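Local atomic coordinates of magnesium transporter MgtE (Enterococcus faecalis, PDB entry 2OUX), a protein that probably carries magnesium ions across the cell membrane as a homodimer, and binds several of them through the cytosolic part that makes up this chain. Residues E48-R51 against Q52-Y55; N56-S59 against P60-A64; K78-L81 against A82-R85; K113-Y116 against L117-S121. All coordinates share one frame; numbering follows the deposited sequence.

Contact 1: E48-R51 against Q52-Y55; sequences EKDR and QHLY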
loop_
_atom_site.group_PDB
_atom_site.type_symbol
_atom_site.label_atom_id
_atom_site.label_comp_id
_atom_site.label_asym_id
_atom_site.label_seq_id
_atom_site.Cartn_x
_atom_site.Cartn_y
_atom_site.Cartn_z
ATOM N N GLU A 48 3.441 30.498 17.732
ATOM C CA GLU A 48 3.920 29.809 18.921
ATOM C C GLU A 48 2.886 29.724 20.038
ATOM O O GLU A 48 2.863 28.756 20.802
ATOM C CB GLU A 48 5.183 30.486 19.444
ATOM C CG GLU A 48 5.549 30.064 20.852
ATOM C CD GLU A 48 6.836 30.697 21.334
ATOM O OE1 GLU A 48 6.997 31.927 21.155
ATOM O OE2 GLU A 48 7.680 29.965 21.900
ATOM N N LYS A 49 2.029 30.731 20.127
ATOM C CA LYS A 49 1.009 30.765 21.170
ATOM C C LYS A 49 -0.004 29.636 21.006
ATOM O O LYS A 49 -0.261 28.871 21.938
ATOM C CB LYS A 49 0.293 32.121 21.151
ATOM C CG LYS A 49 1.246 33.305 21.207
ATOM C CD LYS A 49 0.529 34.639 21.020
ATOM C CE LYS A 49 -0.287 35.037 22.243
ATOM N NZ LYS A 49 -0.883 36.403 22.087
ATOM N N ASP A 50 -0.575 29.530 19.814
ATOM C CA ASP A 50 -1.560 28.497 19.547
ATOM C C ASP A 50 -0.981 27.081 19.620
ATOM O O ASP A 50 -1.691 26.141 19.966
ATOM C CB ASP A 50 -2.221 28.752 18.193
ATOM C CG ASP A 50 -2.950 30.090 18.147
ATOM O OD1 ASP A 50 -3.680 30.403 19.106
ATOM O OD2 ASP A 50 -2.805 30.831 17.154
ATOM N N ARG A 51 0.304 26.920 19.315
ATOM C CA ARG A 51 0.913 25.593 19.391
ATOM C C ARG A 51 0.858 25.122 20.836
ATOM O O ARG A 51 0.560 23.960 21.117
ATOM C CB ARG A 51 2.378 25.612 18.950
ATOM C CG ARG A 51 2.629 25.973 17.505
ATOM C CD ARG A 51 4.093 25.708 17.157
ATOM N NE ARG A 51 4.577 26.629 16.135
ATOM C CZ ARG A 51 5.563 27.496 16.324
ATOM N NH1 ARG A 51 6.178 27.559 17.496
ATOM N NH2 ARG A 51 5.932 28.305 15.340
ATOM N N GLN A 52 1.151 26.042 21.749
ATOM C CA GLN A 52 1.141 25.744 23.174
ATOM C C GLN A 52 -0.211 25.206 23.638
ATOM O O GLN A 52 -0.274 24.196 24.346
ATOM C CB GLN A 52 1.511 26.998 23.969
ATOM C CG GLN A 52 2.988 27.363 23.898
ATOM C CD GLN A 52 3.892 26.228 24.368
ATOM O OE1 GLN A 52 3.536 25.468 25.270
ATOM N NE2 GLN A 52 5.075 26.124 23.771
ATOM N N HIS A 53 -1.289 25.885 23.247
ATOM C CA HIS A 53 -2.634 25.450 23.617
ATOM C C HIS A 53 -2.830 24.048 23.094
ATOM O O HIS A 53 -3.348 23.172 23.789
ATOM C CB HIS A 53 -3.703 26.340 22.975
ATOM C CG HIS A 53 -3.771 27.713 23.548
ATOM N ND1 HIS A 53 -4.075 27.962 24.866
ATOM C CD2 HIS A 53 -3.587 28.934 22.972
ATOM C CE1 HIS A 53 -4.077 29.265 25.084
ATOM N NE2 HIS A 53 -3.783 29.871 23.944
ATOM N N LEU A 54 -2.406 23.850 21.849
ATOM C CA LEU A 54 -2.549 22.565 21.194
ATOM C C LEU A 54 -1.896 21.438 21.981
ATOM O O LEU A 54 -2.436 20.334 22.040
ATOM C CB LEU A 54 -1.995 22.647 19.774
ATOM C CG LEU A 54 -2.197 21.418 18.897
ATOM C CD1 LEU A 54 -2.112 21.817 17.452
ATOM C CD2 LEU A 54 -1.152 20.379 19.240
ATOM N N TYR A 55 -0.750 21.718 22.596
ATOM C CA TYR A 55 -0.049 20.717 23.399
ATOM C C TYR A 55 -0.879 20.359 24.628
ATOM O O TYR A 55 -0.762 19.261 25.169
ATOM C CB TYR A 55 1.321 21.247 23.845
ATOM C CG TYR A 55 2.258 21.595 22.703
ATOM C CD1 TYR A 55 3.098 22.710 22.776
ATOM C CD2 TYR A 55 2.302 20.814 21.544
ATOM C CE1 TYR A 55 3.954 23.040 21.723
ATOM C CE2 TYR A 55 3.156 21.136 20.485
ATOM C CZ TYR A 55 3.975 22.246 20.579
ATOM O OH TYR A 55 4.799 22.566 19.523
#
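Arg51 and Tyr55 lie one turn apart on helix 48-57 of the all-helical intracellular N domain, their side chains side by side and running the same way. The peptide oxygen Arg51 O is engaged twice by Tyr55: it accepts from Tyr55 N at 3.0 Å, in the carbonyl plane, and it sits above the centre of one face of the Tyr55 ring, 3.3 Å from Tyr55 CG. With CG anti to the carbonyl carbon (chi1 -61°), the ring of Tyr55 turns back beneath that oxygen. The preceding i to i+4 bond, from Leu54 N to Asp50 O, measures 3.1 Å. The two before that are weak: Gln52 N reaches Glu48 O at 3.3 Å and His53 N reaches Lys49 O at 3.4 Å. The polar ends of Arg51, Gln52 and Tyr55 find partners beyond this turn. Arg51 NH1 forms a salt bridge with Glu83, Tyr55 OH hydrogen-bonds to Tyr43 and to the same glutamate, and Gln52 NE2 bonds to Glu83 O; these links tie the helix to its neighbours. Where the phenol passes alongside the aliphatic arginine chain, Tyr55 OH lies 3.9 Å from Arg51 CB and 4.0 Å from Arg51 CD.

Contact 2: N56-S59 against P60-A64; sequences NYLS and PKELA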
loop_
_atom_site.group_PDB
_atom_site.type_symbol
_atom_site.label_atom_id
_atom_site.label_comp_id
_atom_site.label_asym_id
_atom_site.label_seq_id
_atom_site.Cartn_x
_atom_site.Cartn_y
_atom_site.Cartn_z
ATOM N N ASN A 56 -1.723 21.290 25.065
ATOM C CA ASN A 56 -2.562 21.056 26.236
ATOM C C ASN A 56 -3.814 20.221 25.939
ATOM O O ASN A 56 -4.395 19.629 26.846
ATOM C CB ASN A 56 -2.989 22.391 26.865
ATOM C CG ASN A 56 -1.804 23.243 27.304
ATOM O OD1 ASN A 56 -0.836 22.737 27.877
ATOM N ND2 ASN A 56 -1.888 24.547 27.052
ATOM N N TYR A 57 -4.231 20.164 24.678
ATOM C CA TYR A 57 -5.429 19.408 24.327
ATOM C C TYR A 57 -5.162 18.052 23.689
ATOM O O TYR A 57 -6.091 17.278 23.457
ATOM C CB TYR A 57 -6.318 20.229 23.395
ATOM C CG TYR A 57 -6.752 21.562 23.961
ATOM C CD1 TYR A 57 -7.220 21.667 25.269
ATOM C CD2 TYR A 57 -6.701 22.716 23.186
ATOM C CE1 TYR A 57 -7.634 22.889 25.789
ATOM C CE2 TYR A 57 -7.112 23.943 23.695
ATOM C CZ TYR A 57 -7.574 24.021 24.997
ATOM O OH TYR A 57 -7.988 25.228 25.501
ATOM N N LEU A 58 -3.898 17.761 23.403
ATOM C CA LEU A 58 -3.547 16.493 22.781
ATOM C C LEU A 58 -2.540 15.721 23.611
ATOM O O LEU A 58 -1.606 16.295 24.162
ATOM C CB LEU A 58 -2.986 16.734 21.381
ATOM C CG LEU A 58 -3.989 17.373 20.419
ATOM C CD1 LEU A 58 -3.293 17.828 19.156
ATOM C CD2 LEU A 58 -5.084 16.372 20.112
ATOM N N SER A 59 -2.753 14.416 23.703
ATOM C CA SER A 59 -1.866 13.545 24.453
ATOM C C SER A 59 -0.603 13.317 23.630
ATOM O O SER A 59 -0.576 13.595 22.435
ATOM C CB SER A 59 -2.540 12.200 24.691
ATOM O OG SER A 59 -2.657 11.485 23.470
ATOM N N PRO A 60 0.465 12.819 24.267
ATOM C CA PRO A 60 1.698 12.570 23.521
ATOM C C PRO A 60 1.462 11.587 22.375
ATOM O O PRO A 60 2.045 11.735 21.301
ATOM C CB PRO A 60 2.633 12.023 24.593
ATOM C CG PRO A 60 2.223 12.842 25.801
ATOM C CD PRO A 60 0.710 12.755 25.720
ATOM N N LYS A 61 0.612 10.587 22.603
ATOM C CA LYS A 61 0.304 9.616 21.557
ATOM C C LYS A 61 -0.341 10.337 20.388
ATOM O O LYS A 61 0.080 10.182 19.246
ATOM C CB LYS A 61 -0.665 8.541 22.051
ATOM C CG LYS A 61 -0.094 7.595 23.077
ATOM C CD LYS A 61 -1.094 6.494 23.416
ATOM C CE LYS A 61 -0.636 5.662 24.621
ATOM N NZ LYS A 61 0.696 5.004 24.424
ATOM N N GLU A 62 -1.368 11.124 20.676
ATOM C CA GLU A 62 -2.066 11.858 19.631
ATOM C C GLU A 62 -1.147 12.821 18.870
ATOM O O GLU A 62 -1.246 12.960 17.653
ATOM C CB GLU A 62 -3.252 12.616 20.236
ATOM C CG GLU A 62 -4.224 11.682 20.955
ATOM C CD GLU A 62 -5.356 12.409 21.660
ATOM O OE1 GLU A 62 -5.115 13.523 22.159
ATOM O OE2 GLU A 62 -6.479 11.857 21.733
ATOM N N LEU A 63 -0.242 13.483 19.578
ATOM C CA LEU A 63 0.660 14.408 18.907
ATOM C C LEU A 63 1.667 13.628 18.060
ATOM O O LEU A 63 2.101 14.089 17.011
ATOM C CB LEU A 63 1.395 15.271 19.926
ATOM C CG LEU A 63 1.983 16.534 19.310
ATOM C CD1 LEU A 63 0.858 17.465 18.889
ATOM C CD2 LEU A 63 2.896 17.211 20.307
ATOM N N ALA A 64 2.023 12.441 18.520
ATOM C CA ALA A 64 2.964 11.598 17.793
ATOM C C ALA A 64 2.376 11.132 16.451
ATOM O O ALA A 64 3.084 11.048 15.451
ATOM C CB ALA A 64 3.348 10.397 18.647
#
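Ser59 and Glu62 bond reciprocally where the chain enters helix 60-67. The serine hydroxyl stands between its own backbone N and carbonyl carbon (chi1 69°), which turns OG in over the first turn, where it accepts from Glu62 N at 3.1 Å. In return the glutamate reaches back: with CG anti to the carbonyl carbon and the chain extended beyond it (chi2 176°), Glu62 OE1 accepts from Ser59 N at 3.0 Å in a nearly straight bond. That N-H meets the anti side of the carboxylate, out of its plane. On the way, Glu62 CG passes 3.0 Å from Ser59 OG. The same OE1 also pairs with Arg28, so a buttressing charge from helix 24-31 helps fix the carboxylate. Leu63 N to Ser59 O, 2.9 Å, is the first backbone bond of the new helix.

Leu58 packs beside the box, its side chain crossing both Glu62 and Leu63 at about a right angle. One methyl, Leu58 CD2, lies against a carboxylate oxygen, 3.5 Å from Glu62 OE1, while Leu58 CD1 makes an apolar contact with Leu63 CD1 at 4.2 Å. The two reciprocal bonds constitute a capping box, with Ser59 as N-cap of helix 60-67.

Contact 3: K78-L81 against A82-R85; sequences KDYL and AEMR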
loop_
_atom_site.group_PDB
_atom_site.type_symbol
_atom_site.label_atom_id
_atom_site.label_comp_id
_atom_site.label_asym_id
_atom_site.label_seq_id
_atom_site.Cartn_x
_atom_site.Cartn_y
_atom_site.Cartn_z
ATOM N N LYS A 78 13.668 21.051 16.271
ATOM C CA LYS A 78 14.519 21.649 17.286
ATOM C C LYS A 78 13.664 22.478 18.254
ATOM O O LYS A 78 13.465 22.084 19.408
ATOM C CB LYS A 78 15.582 22.540 16.629
ATOM C CG LYS A 78 16.673 21.778 15.885
ATOM C CD LYS A 78 17.788 22.699 15.395
ATOM C CE LYS A 78 18.849 21.907 14.642
ATOM N NZ LYS A 78 19.934 22.771 14.109
ATOM N N ASP A 79 13.165 23.626 17.793
ATOM C CA ASP A 79 12.334 24.458 18.651
ATOM C C ASP A 79 10.896 23.966 18.834
ATOM O O ASP A 79 10.265 24.326 19.831
ATOM C CB ASP A 79 12.336 25.932 18.210
ATOM C CG ASP A 79 12.591 26.112 16.736
ATOM O OD1 ASP A 79 11.960 25.401 15.932
ATOM O OD2 ASP A 79 13.415 26.985 16.386
ATOM N N TYR A 80 10.355 23.170 17.905
ATOM C CA TYR A 80 9.001 22.648 18.130
ATOM C C TYR A 80 9.153 21.840 19.407
ATOM O O TYR A 80 8.379 21.976 20.352
ATOM C CB TYR A 80 8.535 21.684 17.036
ATOM C CG TYR A 80 7.955 22.317 15.792
ATOM C CD1 TYR A 80 7.144 23.450 15.865
ATOM C CD2 TYR A 80 8.189 21.753 14.535
ATOM C CE1 TYR A 80 6.578 24.004 14.716
ATOM C CE2 TYR A 80 7.626 22.298 13.382
ATOM C CZ TYR A 80 6.826 23.421 13.479
ATOM O OH TYR A 80 6.270 23.954 12.340
ATOM N N LEU A 81 10.182 21.000 19.422
ATOM C CA LEU A 81 10.456 20.156 20.572
ATOM C C LEU A 81 10.912 20.960 21.789
ATOM O O LEU A 81 10.544 20.642 22.919
ATOM C CB LEU A 81 11.519 19.114 20.218
ATOM C CG LEU A 81 11.258 18.182 19.029
ATOM C CD1 LEU A 81 11.956 16.853 19.306
ATOM C CD2 LEU A 81 9.764 17.945 18.832
ATOM N N ALA A 82 11.714 21.995 21.553
ATOM C CA ALA A 82 12.219 22.833 22.634
ATOM C C ALA A 82 11.087 23.489 23.419
ATOM O O ALA A 82 11.079 23.446 24.649
ATOM C CB ALA A 82 13.145 23.895 22.077
ATOM N N GLU A 83 10.132 24.085 22.706
ATOM C CA GLU A 83 9.003 24.750 23.350
ATOM C C GLU A 83 8.151 23.780 24.165
ATOM O O GLU A 83 7.364 24.194 25.014
ATOM C CB GLU A 83 8.139 25.473 22.307
ATOM C CG GLU A 83 7.535 24.582 21.237
ATOM C CD GLU A 83 6.894 25.376 20.105
ATOM O OE1 GLU A 83 7.522 26.342 19.623
ATOM O OE2 GLU A 83 5.770 25.030 19.684
HETATM N N MSE A 84 8.312 22.487 23.919
HETATM C CA MSE A 84 7.552 21.481 24.655
HETATM C C MSE A 84 8.249 21.165 25.965
HETATM O O MSE A 84 9.466 21.304 26.071
HETATM C CB MSE A 84 7.446 20.184 23.850
HETATM C CG MSE A 84 6.365 20.148 22.788
HETATM SE SE MSE A 84 6.651 18.669 21.557
HETATM C CE MSE A 84 6.258 17.199 22.684
ATOM N N ARG A 85 7.483 20.746 26.966
ATOM C CA ARG A 85 8.076 20.377 28.236
ATOM C C ARG A 85 8.837 19.096 27.944
ATOM O O ARG A 85 8.259 18.121 27.457
ATOM C CB ARG A 85 7.008 20.102 29.293
ATOM C CG ARG A 85 6.298 21.330 29.821
ATOM C CD ARG A 85 5.131 20.903 30.691
ATOM N NE ARG A 85 4.261 19.975 29.968
ATOM C CZ ARG A 85 3.222 19.340 30.501
ATOM N NH1 ARG A 85 2.906 19.527 31.776
ATOM N NH2 ARG A 85 2.499 18.515 29.754
#
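Glu83 folds back on the turn that precedes it, against Asp79 and Tyr80. Its backbone N donates to Asp79 O at 2.9 Å, an almost straight bond at 172°, although the N-H is tilted well out of the carbonyl plane. CG stands between the backbone N and the carbonyl carbon (chi1 60°), and the chain beyond it is extended, which brings the carboxylate alongside the preceding turn; there Glu83 OE2 lies at the edge of the Tyr80 ring, 4.4 Å from Tyr80 CD1. A second i to i+4 bond runs from Ala82 N to Lys78 O at 2.8 Å, and Ala82 CB rests 3.6 Å from Asp79 CA. Tighter winding follows: Met84 N bonds to Leu81 O, three residues back, at 3.1 Å, approaching from above the carbonyl plane. Leu81 CD2 and the selenium of Met84, a selenomethionine, make an apolar contact at 4.2 Å.

In the next shell, Arg51 and Tyr55 take the Glu83 carboxylate, while Lys78, at the N-cap position, forms a salt bridge with Asp109. Short helix 79-83 and the residue that follows it pack against three other helices: Tyr80 and Met84 bear on helix 48-57, Leu81 and Met84 on helix 86-93, and Leu81 and Ala82 on helix 110-118.

Contact 4: K113-Y116 against L117-S121; sequences KAKY and LSLLS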
loop_
_atom_site.group_PDB
_atom_site.type_symbol
_atom_site.label_atom_id
_atom_site.label_comp_id
_atom_site.label_asym_id
_atom_site.label_seq_id
_atom_site.Cartn_x
_atom_site.Cartn_y
_atom_site.Cartn_z
ATOM N N LYS A 113 19.215 15.496 21.355
ATOM C CA LYS A 113 19.113 14.066 21.092
ATOM C C LYS A 113 19.396 13.195 22.321
ATOM O O LYS A 113 18.666 12.243 22.596
ATOM C CB LYS A 113 20.061 13.693 19.949
ATOM C CG LYS A 113 20.016 12.237 19.539
ATOM C CD LYS A 113 20.963 11.976 18.382
ATOM C CE LYS A 113 21.006 10.497 18.033
ATOM N NZ LYS A 113 21.450 9.671 19.198
ATOM N N ALA A 114 20.448 13.519 23.067
ATOM C CA ALA A 114 20.777 12.735 24.254
ATOM C C ALA A 114 19.846 13.076 25.407
ATOM O O ALA A 114 19.426 12.197 26.159
ATOM C CB ALA A 114 22.223 12.980 24.670
ATOM N N LYS A 115 19.520 14.356 25.539
ATOM C CA LYS A 115 18.651 14.799 26.619
ATOM C C LYS A 115 17.262 14.151 26.539
ATOM O O LYS A 115 16.767 13.623 27.536
ATOM C CB LYS A 115 18.542 16.334 26.614
ATOM C CG LYS A 115 17.365 16.895 25.842
ATOM C CD LYS A 115 16.300 17.449 26.787
ATOM C CE LYS A 115 16.677 18.831 27.297
ATOM N NZ LYS A 115 16.838 19.802 26.167
ATOM N N TYR A 116 16.639 14.181 25.360
ATOM C CA TYR A 116 15.316 13.581 25.198
ATOM C C TYR A 116 15.425 12.078 25.365
ATOM O O TYR A 116 14.574 11.442 25.980
ATOM C CB TYR A 116 14.735 13.894 23.820
ATOM C CG TYR A 116 14.437 15.353 23.594
ATOM C CD1 TYR A 116 13.644 16.072 24.488
ATOM C CD2 TYR A 116 14.956 16.023 22.489
ATOM C CE1 TYR A 116 13.375 17.429 24.285
ATOM C CE2 TYR A 116 14.693 17.373 22.277
ATOM C CZ TYR A 116 13.907 18.072 23.181
ATOM O OH TYR A 116 13.679 19.417 22.990
ATOM N N LEU A 117 16.491 11.524 24.812
ATOM C CA LEU A 117 16.745 10.096 24.885
ATOM C C LEU A 117 16.946 9.677 26.340
ATOM O O LEU A 117 16.576 8.575 26.739
ATOM C CB LEU A 117 17.989 9.776 24.060
ATOM C CG LEU A 117 18.247 8.343 23.613
ATOM C CD1 LEU A 117 17.012 7.762 22.924
ATOM C CD2 LEU A 117 19.432 8.357 22.669
ATOM N N SER A 118 17.527 10.568 27.136
ATOM C CA SER A 118 17.765 10.277 28.541
ATOM C C SER A 118 16.449 10.232 29.317
ATOM O O SER A 118 16.315 9.486 30.284
ATOM C CB SER A 118 18.679 11.339 29.157
ATOM O OG SER A 118 17.999 12.575 29.305
ATOM N N LEU A 119 15.481 11.030 28.879
ATOM C CA LEU A 119 14.178 11.100 29.538
ATOM C C LEU A 119 13.319 9.851 29.354
ATOM O O LEU A 119 12.243 9.742 29.949
ATOM C CB LEU A 119 13.412 12.327 29.028
ATOM C CG LEU A 119 14.090 13.674 29.299
ATOM C CD1 LEU A 119 13.395 14.788 28.542
ATOM C CD2 LEU A 119 14.069 13.945 30.788
ATOM N N LEU A 120 13.795 8.907 28.541
ATOM C CA LEU A 120 13.049 7.679 28.275
ATOM C C LEU A 120 13.549 6.489 29.073
ATOM O O LEU A 120 14.744 6.357 29.329
ATOM C CB LEU A 120 13.121 7.317 26.791
ATOM C CG LEU A 120 12.597 8.296 25.744
ATOM C CD1 LEU A 120 12.709 7.638 24.379
ATOM C CD2 LEU A 120 11.153 8.672 26.039
ATOM N N SER A 121 12.626 5.608 29.445
ATOM C CA SER A 121 12.984 4.408 30.189
ATOM C C SER A 121 13.721 3.468 29.237
ATOM O O SER A 121 13.905 3.779 28.055
ATOM C CB SER A 121 11.733 3.704 30.727
ATOM O OG SER A 121 11.142 2.873 29.741
#
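Leu117 packs back over Lys113, and Tyr116 meets Leu119 near the C-terminal end of helix 110-118. The Leu117 backbone N donates to Lys113 O at 3.2 Å, from above the carbonyl plane. Leu117 CG is anti to the backbone N of its own residue (chi1 -162°), and this sends the branch along the side of the helix until Leu117 CD2 comes 4.2 Å from Lys113 NZ, the far end of a lysine whose chain is extended as far as its last bend.

Tyr116 differs, with CG anti to the carbonyl carbon, and one face of its ring receives Lys115 CG over its centre. Obliquely to that ring comes Leu119, whose CD1 is 4.3 Å from Tyr116 CD1. The peptide N of Leu119 is shared between two carbonyls: it bonds to Lys115 O at 3.2 Å and, weakly, to Tyr116 O at 3.1 Å. Ser118 N gives a shorter bond to Ala114 O, 2.7 Å. The modelled approach of Ser118 OG to Lys115 O is so short that its length is doubtful.

Beyond this turn, Tyr116 OH has a weak hydrogen bond with Gln112. Several helices adjoin this one: Tyr116 and Leu119 lie on helix 86-93, Lys113 on helix 98-107, and Leu117 on helix 122-131, while Leu120 reaches both Ala90 and Ala125 and so joins helix 86-93 to helix 122-131.

In the fold
All four contacts belong to the helical N domain. Contacts 1 and 3 meet through the Glu83 carboxylate, with Arg51 NH1 2.8 Å from Glu83 OE1 and Tyr55 OH 2.7 Å from Glu83 OE2. Contact 2 continues contact 1 along the chain and packs back on it, with Leu63 CD1 3.6 Å from Leu54 CD2; Leu63 also reaches Met84 of contact 3. Contact 4 touches only contact 3, where Tyr116 OH approaches Leu81 O, and its centre is about 23 Å from that of contact 1. Contacts 3 and 4 lie nearer the magnesium sites: the Leu81 side chain is about 9 Å from that of Glu72, a magnesium ligand, and the Lys113 side chain about 11 Å from a bound magnesium ion, that of Tyr80 about 12 Å.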